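Local atomic coordinates of DNA repair protein PprA (Deinococcus deserti, PDB entry 6MC8), a protein that binds DNA and is linked to radiation-induced DNA damage repair, filament formation and genome segregation. Residues 60-65 / 91-96; 83-88 / 182-187; 208-213 / 294-299. The protein carries 2 engineered substitutions. One frame throughout, in Å; residues are numbered along the deposited sequence.

Interaction 1 of 3, residues 60-65 / 91-96; sequences ADDTTL and ARLIHT
In both D62 (chi1 -64°) and H95 (chi1 -73°) CG stands beside the backbone N and anti to the carbonyl carbon, and the two side chains advance on each other from opposite directions. Carboxylate and imidazole then meet with their planes 39° apart: D62 OD1 lies in the plane of the ring at its edge, whereas D62 OD2 comes obliquely to within 2.9 Å of H95 CE1. Next to the carboxylate, L93 CD1 lies 3.6 Å from D62 OD1 and 4.0 Å from L65 CD1, so one leucine methyl touches both the acid and the buried leucine one helical turn on. The example illustrates how a helix start is seated on a sheet edge: helix 62-80 begins here with D61 as N-cap, its OD1 accepting from T64 N (3.3 Å) and T64 OG1 (2.9 Å), and strand 89-95 is an outermost strand of a three-stranded antiparallel sheet. Putting an alanine at D62 would probably leave the H95 imidazole without its acidic neighbour, its rotation less restrained, and uncover one flank of L93. Further into the helix, E66 accepts a hydrogen bond from the backbone N of L93, while L65 packs on V52, L55 and A56 of helix 52-57.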
loop_
_atom_site.group_PDB
_atom_site.type_symbol
_atom_site.label_atom_id
_atom_site.label_comp_id
_atom_site.label_asym_id
_atom_site.label_seq_id
_atom_site.Cartn_x
_atom_site.Cartn_y
_atom_site.Cartn_z
ATOM N N ALA A 60 -4.039 11.712 -36.823
ATOM C CA ALA A 60 -4.238 11.810 -35.388
ATOM C C ALA A 60 -3.898 13.210 -34.897
ATOM O O ALA A 60 -3.009 13.880 -35.426
ATOM C CB ALA A 60 -3.389 10.775 -34.658
ATOM N N ASP A 61 -4.626 13.654 -33.878
ATOM C CA ASP A 61 -4.388 14.956 -33.282
ATOM C C ASP A 61 -3.210 14.890 -32.316
ATOM O O ASP A 61 -2.576 13.851 -32.140
ATOM C CB ASP A 61 -5.646 15.474 -32.585
ATOM C CG ASP A 61 -6.186 14.512 -31.549
ATOM O OD1 ASP A 61 -5.743 13.351 -31.512
ATOM O OD2 ASP A 61 -7.041 14.931 -30.748
ATOM N N ASP A 62 -2.929 16.021 -31.667
ATOM C CA ASP A 62 -1.762 16.112 -30.796
ATOM C C ASP A 62 -1.943 15.281 -29.531
ATOM O O ASP A 62 -0.966 14.788 -28.964
ATOM C CB ASP A 62 -1.481 17.573 -30.442
ATOM C CG ASP A 62 -1.102 18.405 -31.649
ATOM O OD1 ASP A 62 -0.606 17.841 -32.642
ATOM O OD2 ASP A 62 -1.286 19.637 -31.599
ATOM N N THR A 63 -3.189 15.101 -29.086
ATOM C CA THR A 63 -3.445 14.332 -27.870
ATOM C C THR A 63 -3.190 12.845 -28.095
ATOM O O THR A 63 -2.638 12.164 -27.224
ATOM C CB THR A 63 -4.879 14.591 -27.398
ATOM O OG1 THR A 63 -5.048 15.993 -27.162
ATOM C CG2 THR A 63 -5.189 13.849 -26.114
ATOM N N THR A 64 -3.556 12.333 -29.272
ATOM C CA THR A 64 -3.254 10.949 -29.620
ATOM C C THR A 64 -1.757 10.754 -29.844
ATOM O O THR A 64 -1.186 9.735 -29.440
ATOM C CB THR A 64 -4.063 10.549 -30.859
ATOM O OG1 THR A 64 -5.460 10.655 -30.563
ATOM C CG2 THR A 64 -3.768 9.133 -31.297
ATOM N N LEU A 65 -1.104 11.741 -30.465
ATOM C CA LEU A 65 0.331 11.657 -30.721
ATOM C C LEU A 65 1.138 11.706 -29.432
ATOM O O LEU A 65 2.084 10.933 -29.258
ATOM C CB LEU A 65 0.765 12.785 -31.653
ATOM C CG LEU A 65 0.342 12.701 -33.115
ATOM C CD1 LEU A 65 0.676 13.991 -33.818
ATOM C CD2 LEU A 65 1.035 11.545 -33.783
ATOM N N ALA A 91 5.819 12.859 -22.649
ATOM C CA ALA A 91 6.328 13.690 -23.744
ATOM C C ALA A 91 5.204 14.581 -24.248
ATOM O O ALA A 91 4.037 14.243 -24.065
ATOM C CB ALA A 91 6.874 12.839 -24.839
ATOM N N ARG A 92 5.588 15.752 -24.731
ATOM C CA ARG A 92 4.647 16.680 -25.340
ATOM C C ARG A 92 5.273 17.280 -26.587
ATOM O O ARG A 92 6.494 17.411 -26.687
ATOM C CB ARG A 92 4.223 17.796 -24.372
ATOM C CG ARG A 92 3.287 17.327 -23.276
ATOM C CD ARG A 92 2.943 18.419 -22.295
ATOM N NE ARG A 92 2.115 17.900 -21.211
ATOM C CZ ARG A 92 1.755 18.600 -20.145
ATOM N NH1 ARG A 92 2.152 19.856 -20.008
ATOM N NH2 ARG A 92 1.003 18.040 -19.211
ATOM N N LEU A 93 4.419 17.636 -27.539
ATOM C CA LEU A 93 4.881 18.220 -28.787
ATOM C C LEU A 93 5.135 19.709 -28.624
ATOM O O LEU A 93 4.437 20.399 -27.877
ATOM C CB LEU A 93 3.859 17.996 -29.896
ATOM C CG LEU A 93 3.658 16.581 -30.420
ATOM C CD1 LEU A 93 2.487 16.559 -31.374
ATOM C CD2 LEU A 93 4.913 16.106 -31.116
ATOM N N ILE A 94 6.143 20.160 -29.349
ATOM C CA ILE A 94 6.482 21.596 -29.426
ATOM C C ILE A 94 6.293 21.975 -30.886
ATOM O O ILE A 94 6.942 21.432 -31.723
ATOM C CB ILE A 94 7.871 21.891 -28.862
ATOM C CG1 ILE A 94 7.964 21.444 -27.409
ATOM C CG2 ILE A 94 8.179 23.360 -28.993
ATOM C CD1 ILE A 94 9.339 21.462 -26.857
ATOM N N HIS A 95 5.329 22.843 -31.122
ATOM C CA HIS A 95 4.974 23.313 -32.474
ATOM C C HIS A 95 5.557 24.700 -32.726
ATOM O O HIS A 95 5.941 25.365 -31.769
ATOM C CB HIS A 95 3.458 23.419 -32.566
ATOM C CG HIS A 95 2.733 22.124 -32.636
ATOM N ND1 HIS A 95 2.110 21.575 -31.549
ATOM C CD2 HIS A 95 2.477 21.310 -33.665
ATOM C CE1 HIS A 95 1.525 20.462 -31.907
ATOM N NE2 HIS A 95 1.715 20.289 -33.198
ATOM N N THR A 96 5.672 25.051 -33.997
ATOM C CA THR A 96 6.067 26.403 -34.454
ATOM C C THR A 96 5.184 26.711 -35.665
ATOM O O THR A 96 5.529 26.265 -36.763
ATOM C CB THR A 96 7.559 26.545 -34.745
ATOM O OG1 THR A 96 7.900 25.615 -35.767
ATOM C CG2 THR A 96 8.436 26.387 -33.527
#

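Interaction 2 of 3, residues 83-88 / 182-187; sequences GLLHLQ and RTWRQG
L84 O, the carbonyl just ahead of the residue that makes this contact, L85, is held by two donors: L87 N at 3.1 Å, closing a type I beta turn from L84 to L87, and NE2 of H89 beyond the segment. The turn places L85 at its second position and aims the side chain at strand 179-186. There a single methyl does the touching. L85 CD1 lies 4.2 Å from W184 CH2 and 4.3 Å from R182 NH2, oblique to both the indole and the guanidinium, and the leucine side chain crosses that of W184 at about a right angle. W184 CG sits between its backbone N and carbonyl carbon (chi1 71°), and R182 has a like first torsion (61°) before running out fully extended. Being two residues apart on a strand, they present their side chains on one face of the four-stranded antiparallel sheet. The charged end of R182 is engaged elsewhere, in a salt bridge from NE to E193, which the side chains of L85 and W184 also touch; R182 NH2, the nitrogen nearest the leucine, is likewise hydrogen-bonded outside the two segments. A methyl group thus meets an indole carbon and a guanidinium nitrogen, contacts that involve no directional polar bond. The nearby leucine and indole probably lower the local polarity and so may strengthen the R182–E193 ion pair.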
loop_
_atom_site.group_PDB
_atom_site.type_symbol
_atom_site.label_atom_id
_atom_site.label_comp_id
_atom_site.label_asym_id
_atom_site.label_seq_id
_atom_site.Cartn_x
_atom_site.Cartn_y
_atom_site.Cartn_z
ATOM N N GLY A 83 16.958 3.386 -13.628
ATOM C CA GLY A 83 16.538 3.491 -12.246
ATOM C C GLY A 83 15.642 4.679 -11.990
ATOM O O GLY A 83 15.738 5.306 -10.929
ATOM N N LEU A 84 14.770 5.004 -12.941
ATOM C CA LEU A 84 13.890 6.158 -12.844
ATOM C C LEU A 84 12.428 5.729 -12.840
ATOM O O LEU A 84 11.552 6.471 -13.279
ATOM C CB LEU A 84 14.163 7.134 -13.985
ATOM C CG LEU A 84 15.618 7.586 -14.117
ATOM C CD1 LEU A 84 15.798 8.556 -15.275
ATOM C CD2 LEU A 84 16.153 8.161 -12.829
ATOM N N LEU A 85 12.163 4.518 -12.344
ATOM C CA LEU A 85 10.810 3.980 -12.300
ATOM C C LEU A 85 9.953 4.637 -11.228
ATOM O O LEU A 85 8.725 4.542 -11.287
ATOM C CB LEU A 85 10.871 2.471 -12.077
ATOM C CG LEU A 85 11.449 1.672 -13.241
ATOM C CD1 LEU A 85 11.700 0.232 -12.848
ATOM C CD2 LEU A 85 10.499 1.737 -14.410
ATOM N N HIS A 86 10.574 5.296 -10.253
ATOM C CA HIS A 86 9.865 6.088 -9.260
ATOM C C HIS A 86 9.439 7.449 -9.790
ATOM O O HIS A 86 8.700 8.159 -9.103
ATOM C CB HIS A 86 10.743 6.274 -8.025
ATOM C CG HIS A 86 11.968 7.089 -8.279
ATOM N ND1 HIS A 86 13.071 6.590 -8.932
ATOM C CD2 HIS A 86 12.267 8.370 -7.959
ATOM C CE1 HIS A 86 13.993 7.530 -9.015
ATOM N NE2 HIS A 86 13.531 8.619 -8.430
ATOM N N LEU A 87 9.891 7.827 -10.978
ATOM C CA LEU A 87 9.503 9.066 -11.625
ATOM C C LEU A 87 8.484 8.769 -12.718
ATOM O O LEU A 87 8.422 7.663 -13.256
ATOM C CB LEU A 87 10.723 9.773 -12.221
ATOM C CG LEU A 87 11.848 10.129 -11.249
ATOM C CD1 LEU A 87 13.043 10.687 -11.994
ATOM C CD2 LEU A 87 11.377 11.096 -10.183
ATOM N N GLN A 88 7.680 9.774 -13.040
ATOM C CA GLN A 88 6.669 9.659 -14.081
ATOM C C GLN A 88 7.157 10.365 -15.336
ATOM O O GLN A 88 7.471 11.557 -15.301
ATOM C CB GLN A 88 5.338 10.244 -13.610
ATOM C CG GLN A 88 4.210 10.109 -14.609
ATOM C CD GLN A 88 2.875 10.550 -14.045
ATOM O OE1 GLN A 88 2.779 10.952 -12.888
ATOM N NE2 GLN A 88 1.834 10.480 -14.864
ATOM N N ARG A 182 13.989 -8.040 -9.510
ATOM C CA ARG A 182 13.144 -7.561 -8.428
ATOM C C ARG A 182 11.689 -7.546 -8.875
ATOM O O ARG A 182 11.387 -7.461 -10.065
ATOM C CB ARG A 182 13.571 -6.171 -7.939
ATOM C CG ARG A 182 13.521 -5.067 -8.970
ATOM C CD ARG A 182 14.081 -3.801 -8.372
ATOM N NE ARG A 182 14.202 -2.714 -9.332
ATOM C CZ ARG A 182 14.667 -1.509 -9.029
ATOM N NH1 ARG A 182 15.045 -1.241 -7.793
ATOM N NH2 ARG A 182 14.756 -0.574 -9.959
ATOM N N THR A 183 10.795 -7.632 -7.897
ATOM C CA THR A 183 9.363 -7.771 -8.115
ATOM C C THR A 183 8.627 -6.763 -7.246
ATOM O O THR A 183 8.971 -6.585 -6.075
ATOM C CB THR A 183 8.913 -9.210 -7.792
ATOM O OG1 THR A 183 9.518 -10.119 -8.719
ATOM C CG2 THR A 183 7.398 -9.365 -7.831
ATOM N N TRP A 184 7.633 -6.085 -7.819
ATOM C CA TRP A 184 6.859 -5.137 -7.036
ATOM C C TRP A 184 5.419 -5.095 -7.523
ATOM O O TRP A 184 5.125 -5.390 -8.683
ATOM C CB TRP A 184 7.493 -3.742 -7.075
ATOM C CG TRP A 184 7.398 -2.994 -8.370
ATOM C CD1 TRP A 184 6.534 -1.987 -8.666
ATOM C CD2 TRP A 184 8.180 -3.209 -9.548
ATOM N NE1 TRP A 184 6.744 -1.540 -9.941
ATOM C CE2 TRP A 184 7.747 -2.277 -10.509
ATOM C CE3 TRP A 184 9.204 -4.098 -9.885
ATOM C CZ2 TRP A 184 8.309 -2.200 -11.778
ATOM C CZ3 TRP A 184 9.756 -4.020 -11.146
ATOM C CH2 TRP A 184 9.303 -3.084 -12.079
ATOM N N ARG A 185 4.522 -4.743 -6.606
ATOM C CA ARG A 185 3.124 -4.473 -6.905
ATOM C C ARG A 185 2.815 -3.017 -6.589
ATOM O O ARG A 185 3.214 -2.511 -5.538
ATOM C CB ARG A 185 2.186 -5.397 -6.114
ATOM C CG ARG A 185 0.705 -5.074 -6.300
ATOM C CD ARG A 185 -0.237 -6.025 -5.597
ATOM N NE ARG A 185 -0.302 -7.314 -6.265
ATOM C CZ ARG A 185 0.091 -8.453 -5.721
ATOM N NH1 ARG A 185 0.567 -8.466 -4.489
ATOM N NH2 ARG A 185 -0.001 -9.580 -6.405
ATOM N N GLN A 186 2.129 -2.344 -7.507
ATOM C CA GLN A 186 1.601 -1.008 -7.265
ATOM C C GLN A 186 0.135 -1.008 -7.672
ATOM O O GLN A 186 -0.181 -0.984 -8.865
ATOM C CB GLN A 186 2.382 0.058 -8.028
ATOM C CG GLN A 186 1.980 1.463 -7.649
ATOM C CD GLN A 186 2.780 2.507 -8.375
ATOM O OE1 GLN A 186 3.592 2.191 -9.238
ATOM N NE2 GLN A 186 2.568 3.765 -8.021
ATOM N N GLY A 187 -0.752 -1.039 -6.684
ATOM C CA GLY A 187 -2.173 -1.104 -6.945
ATOM C C GLY A 187 -2.610 -2.470 -7.421
ATOM O O GLY A 187 -2.512 -3.453 -6.685
#

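Interaction 3 of 3, residues 208-213 / 294-299. Engineered in segment 208-213: K210 (natural residue Asp).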
loop_
_atom_site.group_PDB
_atom_site.type_symbol
_atom_site.label_atom_id
_atom_site.label_comp_id
_atom_site.label_asym_id
_atom_site.label_seq_id
_atom_site.Cartn_x
_atom_site.Cartn_y
_atom_site.Cartn_z
ATOM N N ALA A 208 32.123 -4.145 -31.207
ATOM C CA ALA A 208 33.445 -4.032 -31.806
ATOM C C ALA A 208 34.163 -5.374 -31.813
ATOM O O ALA A 208 34.892 -5.684 -32.758
ATOM C CB ALA A 208 34.270 -2.983 -31.065
ATOM N N TRP A 209 33.956 -6.188 -30.774
ATOM C CA TRP A 209 34.519 -7.534 -30.748
ATOM C C TRP A 209 33.903 -8.419 -31.820
ATOM O O TRP A 209 34.579 -9.288 -32.376
ATOM C CB TRP A 209 34.335 -8.156 -29.361
ATOM C CG TRP A 209 34.708 -9.619 -29.270
ATOM C CD1 TRP A 209 33.847 -10.670 -29.190
ATOM C CD2 TRP A 209 36.028 -10.185 -29.260
ATOM N NE1 TRP A 209 34.541 -11.851 -29.125
ATOM C CE2 TRP A 209 35.883 -11.580 -29.167
ATOM C CE3 TRP A 209 37.315 -9.648 -29.320
ATOM C CZ2 TRP A 209 36.978 -12.444 -29.131
ATOM C CZ3 TRP A 209 38.399 -10.504 -29.284
ATOM C CH2 TRP A 209 38.224 -11.886 -29.190
ATOM N N LYS A 210 32.625 -8.201 -32.139
ATOM C CA LYS A 210 31.963 -9.020 -33.147
ATOM C C LYS A 210 32.480 -8.706 -34.547
ATOM O O LYS A 210 32.620 -9.609 -35.380
ATOM C CB LYS A 210 30.450 -8.820 -33.068
ATOM C CG LYS A 210 29.667 -9.696 -34.017
ATOM C CD LYS A 210 28.176 -9.484 -33.906
ATOM C CE LYS A 210 27.441 -10.409 -34.857
ATOM N NZ LYS A 210 27.724 -10.053 -36.271
ATOM N N VAL A 211 32.785 -7.437 -34.818
ATOM C CA VAL A 211 33.290 -7.059 -36.134
ATOM C C VAL A 211 34.725 -7.543 -36.314
ATOM O O VAL A 211 35.090 -8.069 -37.372
ATOM C CB VAL A 211 33.172 -5.535 -36.333
ATOM C CG1 VAL A 211 33.768 -5.110 -37.658
ATOM C CG2 VAL A 211 31.733 -5.108 -36.267
ATOM N N ILE A 212 35.543 -7.406 -35.266
ATOM C CA ILE A 212 36.962 -7.753 -35.343
ATOM C C ILE A 212 37.151 -9.262 -35.462
ATOM O O ILE A 212 37.989 -9.735 -36.238
ATOM C CB ILE A 212 37.708 -7.158 -34.131
ATOM C CG1 ILE A 212 37.763 -5.640 -34.257
ATOM C CG2 ILE A 212 39.113 -7.709 -33.996
ATOM C CD1 ILE A 212 38.230 -4.948 -33.017
ATOM N N THR A 213 36.346 -10.041 -34.736
ATOM C CA THR A 213 36.469 -11.496 -34.786
ATOM C C THR A 213 35.984 -12.044 -36.126
ATOM O O THR A 213 36.464 -13.087 -36.586
ATOM C CB THR A 213 35.698 -12.112 -33.611
ATOM O OG1 THR A 213 36.087 -11.452 -32.404
ATOM C CG2 THR A 213 36.009 -13.589 -33.439
ATOM N N ALA A 294 20.173 -8.260 -30.065
ATOM C CA ALA A 294 19.802 -7.457 -31.225
ATOM C C ALA A 294 20.520 -6.116 -31.209
ATOM O O ALA A 294 20.741 -5.509 -32.263
ATOM C CB ALA A 294 18.291 -7.251 -31.275
ATOM N N ALA A 295 20.881 -5.637 -30.018
ATOM C CA ALA A 295 21.696 -4.436 -29.909
ATOM C C ALA A 295 23.091 -4.672 -30.458
ATOM O O ALA A 295 23.649 -3.802 -31.128
ATOM C CB ALA A 295 21.781 -3.985 -28.456
ATOM N N THR A 296 23.654 -5.852 -30.193
ATOM C CA THR A 296 25.004 -6.171 -30.639
ATOM C C THR A 296 25.089 -6.225 -32.162
ATOM O O THR A 296 26.084 -5.790 -32.747
ATOM C CB THR A 296 25.448 -7.490 -30.001
ATOM O OG1 THR A 296 25.379 -7.364 -28.578
ATOM C CG2 THR A 296 26.868 -7.843 -30.373
ATOM N N ARG A 297 24.025 -6.681 -32.824
ATOM C CA ARG A 297 24.044 -6.731 -34.282
ATOM C C ARG A 297 23.828 -5.357 -34.898
ATOM O O ARG A 297 24.458 -5.020 -35.905
ATOM C CB ARG A 297 22.988 -7.703 -34.799
ATOM C CG ARG A 297 23.364 -9.151 -34.686
ATOM C CD ARG A 297 22.353 -10.008 -35.409
ATOM N NE ARG A 297 21.056 -9.956 -34.751
ATOM C CZ ARG A 297 20.694 -10.773 -33.771
ATOM N NH1 ARG A 297 21.531 -11.706 -33.345
ATOM N NH2 ARG A 297 19.493 -10.659 -33.221
ATOM N N ARG A 298 22.949 -4.545 -34.310
ATOM C CA ARG A 298 22.630 -3.265 -34.932
ATOM C C ARG A 298 23.750 -2.261 -34.712
ATOM O O ARG A 298 23.950 -1.361 -35.531
ATOM C CB ARG A 298 21.288 -2.733 -34.416
ATOM C CG ARG A 298 21.257 -2.252 -32.976
ATOM C CD ARG A 298 19.836 -1.973 -32.525
ATOM N NE ARG A 298 19.209 -0.890 -33.268
ATOM C CZ ARG A 298 19.289 0.391 -32.932
ATOM N NH1 ARG A 298 19.963 0.754 -31.853
ATOM N NH2 ARG A 298 18.682 1.305 -33.670
ATOM N N LEU A 299 24.515 -2.423 -33.634
ATOM C CA LEU A 299 25.666 -1.560 -33.414
ATOM C C LEU A 299 26.845 -1.990 -34.273
ATOM O O LEU A 299 27.624 -1.150 -34.729
ATOM C CB LEU A 299 26.043 -1.566 -31.939
ATOM C CG LEU A 299 25.076 -0.916 -30.962
ATOM C CD1 LEU A 299 25.487 -1.225 -29.544
ATOM C CD2 LEU A 299 25.078 0.535 -31.197
#
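Between segments 208-213 and 294-299 the backbones come nearest at K210 and T296, with K210 CA and T296 CA 7.9 Å apart, a spacing that leaves room for side chains between them. K210 is an engineered residue, replacing the natural aspartate, so what follows describes the deposited variant. Its chain leaves with CG anti to the backbone N (chi1 -176°), stays extended through the next two bonds and bends at chi4 (-67°). The extended part crosses T296 obliquely, bringing K210 CD 4.1 Å from T296 CG2, and farther along K210 CE lies 4.3 Å from R297 CG. Only methylene and methyl groups meet. The hydroxyl of T296 is occupied within its own helix, where OG1 bonds to Q292 O one turn earlier. This is helix-to-helix packing at its outer margin, between the last turn of helix 200-213 and a late part of the long helix 274-304. The buried side of the same pairing is made by L299, which packs on A203, L204 and A207, while helix 218-237 takes up A208 and I212 through M233. The lysine ammonium and the arginine guanidinium would carry like charges, yet K210 NZ and R297 NE stay 6.8 Å apart, and R297 has a long, weak ion pair with E290. Close by, T213 OG1 donates to W209 O at 2.6 Å and sits 3.2 Å above the plane of the W209 ring, over its centre. Since T213 N also donates to W209 O (3.0 Å), that carbonyl near the helix end is doubly held.

Overall arrangement
Interactions 1 and 2 interlock along the chain, their segments alternating in the order 60-65, 83-88, 91-96, 182-187; helix 62-80 and strand 89-95 of the first contact are joined by the very loop that makes the second, although the two centres are 27 Å apart. Interaction 2 thereby brings the connection between that helix and the three-stranded sheet against the four-stranded one. Interaction 3 follows later in sequence and is all helical, with nearest atoms about 19 Å from interaction 1 and about 17 Å from interaction 2, from which it lies across the chain's centre. None of the six segments touches the partner chain, so all three hold parts of one subunit together.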